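Local coordinates for 1,4-dihydroxy-2-naphthoyl-CoA hydrolase (Prochlorococcus marinus, PDB 2HX5), which probably hydrolyses 1,4-dihydroxy-2-naphthoyl-CoA to 1,4-dihydroxy-2-naphthoate and CoA, a step in making phylloquinone (vitamin K1), at residues Phe27-Leu30 with Phe31-His35. Residues are numbered along the deposited sequence; the frame is centred on the assembly and turned at random.
Sequences FHQL and FRWCH
Gln29 OE1 takes two hydrogen bonds from Arg32 one turn further along the helix, from NE at 2.9 Å and from NH2 at 2.9 Å. The oxygen sits at the edge of the guanidinium, near its plane, while the amide stands almost upright to that plane, at 87°. NE approaches in the amide's carbonyl plane, whereas NH2 comes in from above it. A bend at chi3 (71°) turns the arginine's tip back alongside the glutamine, and one guanidinium face lies against Trp33 CD1. Arg32 also forms salt bridges to Asp18 through NH2 and to Glu36 through NH1; an alanine here would probably leave both carboxylates without this counter-charge and the Gln29 amide free to turn.

The backbone is satisfied in the usual helical way: Trp33 N bonds to Gln29 O at 3.0 Å, Cys34 N to Leu30 O at 3.0 Å. Gln29 O also lies over one face of the indole, 3.3 Å above its plane. Phe31 N hydrogen-bonds to His28 O at 3.1 Å, with an N-H...O angle of 136°. Leu30 CD1 packs on Trp33 CE3 at 4.0 Å.

Gln29 to His35 lie in the N-terminal part of helix 29-45, which the antiparallel sheet wraps in the hot-dog fold. Leu30, Trp33 and Cys34 form its sheet-facing side on Phe106 of strand 99-108, Leu30 also meets strands 65-76 and 111-124, and Phe31 stacks on Phe31 of the second subunit.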
# COMPACT_ATOMS: atom_id res chain seq x y z
N PHE A 27 1.87 10.80 -2.34
CA PHE A 27 0.82 11.62 -1.73
C PHE A 27 -0.18 10.86 -0.89
O PHE A 27 -0.53 11.29 0.20
CB PHE A 27 0.07 12.51 -2.79
CG PHE A 27 -0.90 11.77 -3.66
CD1 PHE A 27 -0.53 10.77 -4.55
CD2 PHE A 27 -2.23 12.04 -3.52
CE1 PHE A 27 -1.47 10.09 -5.28
CE2 PHE A 27 -3.16 11.37 -4.27
CZ PHE A 27 -2.80 10.40 -5.13
N HIS A 28 -0.67 9.72 -1.38
CA HIS A 28 -1.77 9.07 -0.69
C HIS A 28 -1.37 8.42 0.63
O HIS A 28 -2.24 8.11 1.43
CB HIS A 28 -2.53 8.07 -1.59
CG HIS A 28 -1.71 6.97 -2.15
ND1 HIS A 28 -1.27 5.93 -1.37
CD2 HIS A 28 -1.36 6.67 -3.42
CE1 HIS A 28 -0.61 5.07 -2.13
NE2 HIS A 28 -0.69 5.48 -3.38
N GLN A 29 -0.08 8.25 0.86
CA GLN A 29 0.38 7.69 2.14
C GLN A 29 -0.07 8.53 3.31
O GLN A 29 -0.25 8.08 4.42
CB GLN A 29 1.91 7.61 2.18
CG GLN A 29 2.47 6.61 1.20
CD GLN A 29 2.34 5.20 1.69
OE1 GLN A 29 1.91 4.95 2.81
NE2 GLN A 29 2.75 4.27 0.87
N LEU A 30 -0.21 9.84 3.03
CA LEU A 30 -0.65 10.75 4.12
C LEU A 30 -1.95 10.26 4.75
O LEU A 30 -2.14 10.38 5.94
CB LEU A 30 -0.84 12.19 3.63
CG LEU A 30 -0.81 13.24 4.75
CD1 LEU A 30 0.59 13.58 5.18
CD2 LEU A 30 -1.59 14.54 4.31
N PHE A 31 -2.86 9.79 3.91
CA PHE A 31 -4.16 9.34 4.43
C PHE A 31 -4.09 8.12 5.27
O PHE A 31 -4.81 7.96 6.25
CB PHE A 31 -5.12 9.16 3.25
CG PHE A 31 -5.52 10.43 2.57
CD1 PHE A 31 -6.34 11.36 3.21
CD2 PHE A 31 -5.06 10.70 1.31
CE1 PHE A 31 -6.69 12.53 2.60
CE2 PHE A 31 -5.39 11.89 0.69
CZ PHE A 31 -6.24 12.78 1.34
N ARG A 32 -3.22 7.19 4.86
CA ARG A 32 -2.95 6.02 5.70
C ARG A 32 -2.42 6.45 7.08
O ARG A 32 -2.81 5.98 8.15
CB ARG A 32 -1.94 5.04 5.06
CG ARG A 32 -1.59 3.91 6.01
CD ARG A 32 -0.76 2.88 5.25
NE ARG A 32 0.59 3.38 4.93
CZ ARG A 32 1.62 3.37 5.76
NH1 ARG A 32 1.57 2.95 7.01
NH2 ARG A 32 2.78 3.83 5.33
N TRP A 33 -1.48 7.38 7.06
CA TRP A 33 -0.93 7.88 8.32
C TRP A 33 -2.01 8.52 9.20
O TRP A 33 -2.01 8.41 10.44
CB TRP A 33 0.18 8.91 8.10
CG TRP A 33 1.39 8.37 7.34
CD1 TRP A 33 1.66 7.09 7.00
CD2 TRP A 33 2.40 9.16 6.76
NE1 TRP A 33 2.83 7.03 6.28
CE2 TRP A 33 3.31 8.29 6.11
CE3 TRP A 33 2.65 10.53 6.74
CZ2 TRP A 33 4.44 8.76 5.42
CZ3 TRP A 33 3.77 10.98 6.09
CH2 TRP A 33 4.65 10.10 5.44
N CYS A 34 -2.92 9.26 8.57
CA CYS A 34 -4.03 9.83 9.33
C CYS A 34 -4.89 8.78 9.99
O CYS A 34 -5.14 8.80 11.19
CB CYS A 34 -4.90 10.67 8.42
SG CYS A 34 -4.20 12.23 7.79
N HIS A 35 -5.29 7.79 9.21
CA HIS A 35 -6.15 6.75 9.73
C HIS A 35 -5.46 6.01 10.86
O HIS A 35 -6.03 5.74 11.94
CB HIS A 35 -6.62 5.82 8.63
CG HIS A 35 -7.76 4.91 8.99
ND1 HIS A 35 -7.67 3.87 9.91
CD2 HIS A 35 -9.02 4.86 8.49
CE1 HIS A 35 -8.84 3.23 9.92
NE2 HIS A 35 -9.68 3.84 9.11